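Local coordinates for protein PLP-Dependent L-Arginine Hydroxylase MppP (Streptomyces wadayamensis, PDB 6C9B) that uses pyridoxal 5'-phosphate to oxidise L-arginine to 4-hydroxy-2-ketoarginine and 2-ketoarginine, acting as an oxidase and not an oxygenase, at residues 110-123 and 336-348. Numbering follows the deposited sequence.
Sequences LVHPTFDNIADLLR and CRQFHWAEPSDGD. With EGV ((4S)-5-carbamimidamido-4-hydroxy-2-oxopentanoic acid), chain F.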
loop_
_atom_site.group_PDB
_atom_site.type_symbol
_atom_site.label_atom_id
_atom_site.label_comp_id
_atom_site.label_asym_id
_atom_site.label_seq_id
_atom_site.Cartn_x
_atom_site.Cartn_y
_atom_site.Cartn_z
ATOM N N LEU B 110 21.251 11.566 1.362
ATOM C CA LEU B 110 20.707 10.501 0.541
ATOM C C LEU B 110 21.647 10.178 -0.609
ATOM O O LEU B 110 22.158 11.086 -1.277
ATOM C CB LEU B 110 19.341 10.892 -0.028
ATOM C CG LEU B 110 18.664 9.917 -0.970
ATOM C CD1 LEU B 110 18.353 8.589 -0.311
ATOM C CD2 LEU B 110 17.390 10.521 -1.450
ATOM N N VAL B 111 21.902 8.886 -0.816
ATOM C CA VAL B 111 22.772 8.492 -1.926
ATOM C C VAL B 111 22.182 8.967 -3.255
ATOM O O VAL B 111 20.963 8.994 -3.458
ATOM C CB VAL B 111 23.014 6.972 -1.918
ATOM C CG1 VAL B 111 21.708 6.185 -2.129
ATOM C CG2 VAL B 111 24.051 6.603 -2.965
ATOM N N HIS B 112 23.066 9.382 -4.159
ATOM C CA HIS B 112 22.677 9.975 -5.426
ATOM C C HIS B 112 23.582 9.365 -6.492
ATOM O O HIS B 112 24.808 9.399 -6.343
ATOM C CB HIS B 112 22.858 11.495 -5.354
ATOM C CG HIS B 112 22.475 12.223 -6.599
ATOM N ND1 HIS B 112 23.405 12.757 -7.472
ATOM C CD2 HIS B 112 21.261 12.534 -7.106
ATOM C CE1 HIS B 112 22.773 13.350 -8.469
ATOM N NE2 HIS B 112 21.475 13.233 -8.271
ATOM N N PRO B 113 23.032 8.784 -7.566
ATOM C CA PRO B 113 21.622 8.583 -7.876
ATOM C C PRO B 113 21.016 7.488 -7.030
ATOM O O PRO B 113 21.739 6.698 -6.402
ATOM C CB PRO B 113 21.656 8.182 -9.349
ATOM C CG PRO B 113 22.940 7.378 -9.430
ATOM C CD PRO B 113 23.912 8.146 -8.567
ATOM N N THR B 114 19.686 7.428 -7.010
ATOM C CA THR B 114 18.981 6.286 -6.442
ATOM C C THR B 114 17.570 6.304 -7.009
ATOM O O THR B 114 17.182 7.221 -7.739
ATOM C CB THR B 114 19.035 6.275 -4.899
ATOM O OG1 THR B 114 18.779 4.939 -4.419
ATOM C CG2 THR B 114 18.076 7.250 -4.267
ATOM N N PHE B 115 16.805 5.276 -6.682
ATOM C CA PHE B 115 15.432 5.179 -7.164
ATOM C C PHE B 115 14.645 6.404 -6.687
ATOM O O PHE B 115 14.674 6.748 -5.499
ATOM C CB PHE B 115 14.809 3.879 -6.650
ATOM C CG PHE B 115 13.345 3.750 -6.931
ATOM C CD1 PHE B 115 12.814 4.165 -8.146
ATOM C CD2 PHE B 115 12.497 3.205 -5.975
ATOM C CE1 PHE B 115 11.452 4.049 -8.407
ATOM C CE2 PHE B 115 11.144 3.068 -6.231
ATOM C CZ PHE B 115 10.618 3.501 -7.448
ATOM N N ASP B 116 13.980 7.086 -7.619
ATOM C CA ASP B 116 13.606 8.472 -7.351
ATOM C C ASP B 116 12.469 8.577 -6.357
ATOM O O ASP B 116 12.322 9.640 -5.727
ATOM C CB ASP B 116 13.285 9.260 -8.650
ATOM C CG ASP B 116 12.024 8.765 -9.416
ATOM O OD1 ASP B 116 11.535 7.654 -9.169
ATOM O OD2 ASP B 116 11.538 9.533 -10.276
ATOM N N ASN B 117 11.719 7.506 -6.105
ATOM C CA ASN B 117 10.601 7.718 -5.211
ATOM C C ASN B 117 11.078 7.841 -3.763
ATOM O O ASN B 117 10.375 8.459 -2.959
ATOM C CB ASN B 117 9.517 6.661 -5.397
ATOM C CG ASN B 117 9.763 5.422 -4.648
ATOM O OD1 ASN B 117 10.897 5.074 -4.332
ATOM N ND2 ASN B 117 8.682 4.701 -4.373
ATOM N N ILE B 118 12.287 7.357 -3.440
ATOM C CA ILE B 118 12.859 7.606 -2.111
ATOM C C ILE B 118 12.976 9.107 -1.885
ATOM O O ILE B 118 12.508 9.651 -0.874
ATOM C CB ILE B 118 14.222 6.905 -1.956
ATOM C CG1 ILE B 118 14.066 5.374 -1.978
ATOM C CG2 ILE B 118 14.874 7.286 -0.636
ATOM C CD1 ILE B 118 15.364 4.625 -2.210
ATOM N N ALA B 119 13.589 9.800 -2.855
ATOM C CA ALA B 119 13.743 11.248 -2.762
ATOM C C ALA B 119 12.396 11.931 -2.739
ATOM O O ALA B 119 12.179 12.881 -1.979
ATOM C CB ALA B 119 14.569 11.778 -3.950
ATOM N N ASP B 120 11.474 11.475 -3.583
ATOM C CA ASP B 120 10.191 12.160 -3.695
ATOM C C ASP B 120 9.305 11.979 -2.451
ATOM O O ASP B 120 8.576 12.911 -2.068
ATOM C CB ASP B 120 9.492 11.660 -4.949
ATOM C CG ASP B 120 10.159 12.168 -6.229
ATOM O OD1 ASP B 120 10.866 13.190 -6.197
ATOM O OD2 ASP B 120 9.932 11.583 -7.283
ATOM N N LEU B 121 9.384 10.823 -1.792
ATOM C CA LEU B 121 8.628 10.612 -0.566
ATOM C C LEU B 121 9.232 11.398 0.586
ATOM O O LEU B 121 8.504 11.984 1.387
ATOM C CB LEU B 121 8.571 9.128 -0.228
ATOM C CG LEU B 121 7.727 8.302 -1.209
ATOM C CD1 LEU B 121 7.927 6.783 -0.930
ATOM C CD2 LEU B 121 6.280 8.689 -1.153
ATOM N N LEU B 122 10.554 11.511 0.624
ATOM C CA LEU B 122 11.178 12.307 1.673
ATOM C C LEU B 122 10.872 13.780 1.473
ATOM O O LEU B 122 10.442 14.482 2.403
ATOM C CB LEU B 122 12.692 12.062 1.684
ATOM C CG LEU B 122 13.177 10.717 2.182
ATOM C CD1 LEU B 122 14.645 10.432 1.825
ATOM C CD2 LEU B 122 12.978 10.649 3.683
ATOM N N ARG B 123 11.093 14.277 0.258
ATOM C CA ARG B 123 10.789 15.676 0.001
ATOM C C ARG B 123 9.320 15.974 0.236
ATOM O O ARG B 123 8.965 17.041 0.763
ATOM C CB ARG B 123 11.172 16.050 -1.427
ATOM C CG ARG B 123 12.644 16.218 -1.703
ATOM C CD ARG B 123 12.840 16.923 -3.071
ATOM N NE ARG B 123 14.201 17.428 -3.291
ATOM C CZ ARG B 123 15.019 17.050 -4.275
ATOM N NH1 ARG B 123 14.646 16.144 -5.179
ATOM N NH2 ARG B 123 16.228 17.593 -4.360
ATOM N N CYS B 336 17.291 7.754 -17.774
ATOM C CA CYS B 336 17.923 7.722 -16.466
ATOM C C CYS B 336 17.892 9.047 -15.716
ATOM O O CYS B 336 18.282 9.057 -14.546
ATOM C CB CYS B 336 19.370 7.274 -16.592
ATOM S SG CYS B 336 19.462 5.495 -16.560
ATOM N N ARG B 337 17.525 10.156 -16.368
ATOM C CA ARG B 337 17.616 11.469 -15.729
ATOM C C ARG B 337 17.105 11.444 -14.309
ATOM O O ARG B 337 17.746 11.976 -13.393
ATOM C CB ARG B 337 16.817 12.514 -16.508
ATOM C CG ARG B 337 17.512 13.114 -17.700
ATOM C CD ARG B 337 16.591 14.118 -18.407
ATOM N NE ARG B 337 16.192 15.256 -17.565
ATOM C CZ ARG B 337 16.869 16.398 -17.443
ATOM N NH1 ARG B 337 18.013 16.582 -18.084
ATOM N NH2 ARG B 337 16.404 17.359 -16.656
ATOM N N GLN B 338 15.939 10.856 -14.101
ATOM C CA GLN B 338 15.278 11.094 -12.822
ATOM C C GLN B 338 15.824 10.268 -11.660
ATOM O O GLN B 338 15.463 10.567 -10.515
ATOM C CB GLN B 338 13.796 10.875 -12.976
ATOM C CG GLN B 338 13.147 12.144 -13.554
ATOM C CD GLN B 338 11.926 11.876 -14.390
ATOM O OE1 GLN B 338 11.846 10.879 -15.106
ATOM N NE2 GLN B 338 10.956 12.776 -14.303
ATOM N N PHE B 339 16.683 9.272 -11.901
ATOM C CA PHE B 339 17.446 8.686 -10.798
ATOM C C PHE B 339 18.421 9.686 -10.204
ATOM O O PHE B 339 18.827 9.544 -9.044
ATOM C CB PHE B 339 18.247 7.478 -11.271
ATOM C CG PHE B 339 17.410 6.319 -11.727
ATOM C CD1 PHE B 339 16.872 5.425 -10.821
ATOM C CD2 PHE B 339 17.212 6.101 -13.079
ATOM C CE1 PHE B 339 16.114 4.351 -11.249
ATOM C CE2 PHE B 339 16.456 5.028 -13.514
ATOM C CZ PHE B 339 15.909 4.153 -12.600
ATOM N N HIS B 340 18.815 10.686 -10.983
ATOM C CA HIS B 340 19.745 11.710 -10.509
ATOM C C HIS B 340 18.909 12.862 -9.969
ATOM O O HIS B 340 18.790 13.946 -10.554
ATOM C CB HIS B 340 20.684 12.121 -11.622
ATOM C CG HIS B 340 21.479 10.973 -12.144
ATOM N ND1 HIS B 340 22.759 10.696 -11.711
ATOM C CD2 HIS B 340 21.152 9.993 -13.018
ATOM C CE1 HIS B 340 23.202 9.615 -12.334
ATOM N NE2 HIS B 340 22.238 9.160 -13.115
ATOM N N TRP B 341 18.321 12.567 -8.808
ATOM C CA TRP B 341 17.251 13.368 -8.239
ATOM C C TRP B 341 17.735 14.748 -7.795
ATOM O O TRP B 341 16.918 15.643 -7.615
ATOM C CB TRP B 341 16.612 12.596 -7.071
ATOM C CG TRP B 341 17.607 12.149 -6.037
ATOM C CD1 TRP B 341 18.196 10.915 -5.931
ATOM C CD2 TRP B 341 18.150 12.950 -4.968
ATOM N NE1 TRP B 341 19.095 10.901 -4.864
ATOM C CE2 TRP B 341 19.067 12.132 -4.252
ATOM C CE3 TRP B 341 17.945 14.266 -4.549
ATOM C CZ2 TRP B 341 19.788 12.602 -3.144
ATOM C CZ3 TRP B 341 18.648 14.727 -3.430
ATOM C CH2 TRP B 341 19.567 13.896 -2.759
ATOM N N ALA B 342 19.040 14.949 -7.665
ATOM C CA ALA B 342 19.600 16.261 -7.348
ATOM C C ALA B 342 20.169 16.989 -8.562
ATOM O O ALA B 342 20.374 18.206 -8.497
ATOM C CB ALA B 342 20.697 16.120 -6.290
ATOM N N GLU B 343 20.444 16.280 -9.655
ATOM C CA GLU B 343 21.071 16.867 -10.832
ATOM C C GLU B 343 20.703 16.001 -12.030
ATOM O O GLU B 343 21.501 15.163 -12.460
ATOM C CB GLU B 343 22.589 16.943 -10.677
ATOM C CG GLU B 343 23.248 17.843 -11.715
ATOM C CD GLU B 343 22.984 19.314 -11.434
ATOM O OE1 GLU B 343 23.666 19.893 -10.559
ATOM O OE2 GLU B 343 22.061 19.869 -12.056
ATOM N N PRO B 344 19.499 16.158 -12.571
ATOM C CA PRO B 344 19.024 15.177 -13.563
ATOM C C PRO B 344 19.877 15.120 -14.810
ATOM O O PRO B 344 19.931 14.066 -15.460
ATOM C CB PRO B 344 17.596 15.644 -13.877
ATOM C CG PRO B 344 17.406 16.951 -13.148
ATOM C CD PRO B 344 18.400 16.981 -12.043
ATOM N N SER B 345 20.550 16.215 -15.169
ATOM C CA SER B 345 21.407 16.187 -16.353
ATOM C C SER B 345 22.534 15.155 -16.233
ATOM O O SER B 345 23.040 14.692 -17.267
ATOM C CB SER B 345 21.973 17.588 -16.612
ATOM O OG SER B 345 22.838 17.984 -15.564
ATOM N N ASP B 346 22.892 14.738 -15.007
ATOM C CA ASP B 346 23.884 13.684 -14.827
ATOM C C ASP B 346 23.458 12.396 -15.539
ATOM O O ASP B 346 24.307 11.587 -15.917
ATOM C CB ASP B 346 24.102 13.393 -13.334
ATOM C CG ASP B 346 24.914 14.480 -12.600
ATOM O OD1 ASP B 346 25.403 15.447 -13.219
ATOM O OD2 ASP B 346 25.048 14.337 -11.361
ATOM N N GLY B 347 22.152 12.182 -15.713
ATOM C CA GLY B 347 21.641 10.972 -16.342
ATOM C C GLY B 347 21.163 11.167 -17.764
ATOM O O GLY B 347 20.451 10.317 -18.315
ATOM N N ASP B 348 21.544 12.289 -18.384
ATOM C CA ASP B 348 20.963 12.639 -19.670
ATOM C C ASP B 348 21.386 11.704 -20.787
ATOM O O ASP B 348 20.713 11.660 -21.819
ATOM C CB ASP B 348 21.334 14.063 -20.068
ATOM C CG ASP B 348 20.143 14.985 -20.057
ATOM O OD1 ASP B 348 19.080 14.580 -20.578
ATOM O OD2 ASP B 348 20.260 16.107 -19.525
HETATM C C10 EGV F . 12.006 0.223 -10.507
HETATM C C02 EGV F . 7.416 1.320 -8.709
HETATM C C03 EGV F . 6.984 3.263 -7.201
HETATM C C06 EGV F . 8.793 0.779 -8.378
HETATM C C07 EGV F . 9.711 1.100 -9.578
HETATM C C09 EGV F . 11.202 0.752 -9.329
HETATM N N01 EGV F . 7.306 2.756 -8.496
HETATM N N04 EGV F . 6.867 4.661 -7.000
HETATM N N05 EGV F . 6.832 2.437 -6.187
HETATM O O08 EGV F . 8.728 -0.577 -8.195
HETATM O O11 EGV F . 13.120 -0.198 -10.261
HETATM O O12 EGV F . 11.550 0.214 -11.667
HETATM O O13 EGV F . 11.742 0.887 -8.235
#
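Trp341 packs its indole against the end of strand 107-112, in the seven-stranded sheet of the aminotransferase fold, and against helix 116-124. Its loop joins strands 331-335 and 350-354 of the separate five-stranded sheet. CG of Trp341 lies between its backbone N and carbonyl carbon (chi1 54°), which turns the ring toward strand and helix. The methyl CB of Ala119 sits over one indole face, 3.7 Å from Trp341 CG, and Leu110 CD2 lies toward the rim of that same face. On the opposite face the His112 ring stands on edge, its plane at 87° to the indole and its CD2 3.5 Å from Trp341 NE1. The edge of His340 turns toward one face of His112 in an offset edge-to-face pair, and Ala342 CB makes a CH-pi contact with the other. Glu133 hydrogen-bonds His112 ND1 and should help fix the ring's rotation. A cis peptide bond precedes Pro113, whose CB lies over the centre of the His340 ring. Beside it, Thr114 N donates to Phe339 O at 3.1 Å. The loop continues to Phe115, whose ring face meets the bound product, and to Asp116, a magnesium ligand in another structure. Here, without magnesium, Asp116 OD2 accepts from Leu11 N. Arg123 NH1 donates a weak, long hydrogen bond (3.4 Å) to Trp341 O. Trp341 NE1 donates in the indole plane to Val111 O, at 3.0 Å with an N-H...O angle of 159°.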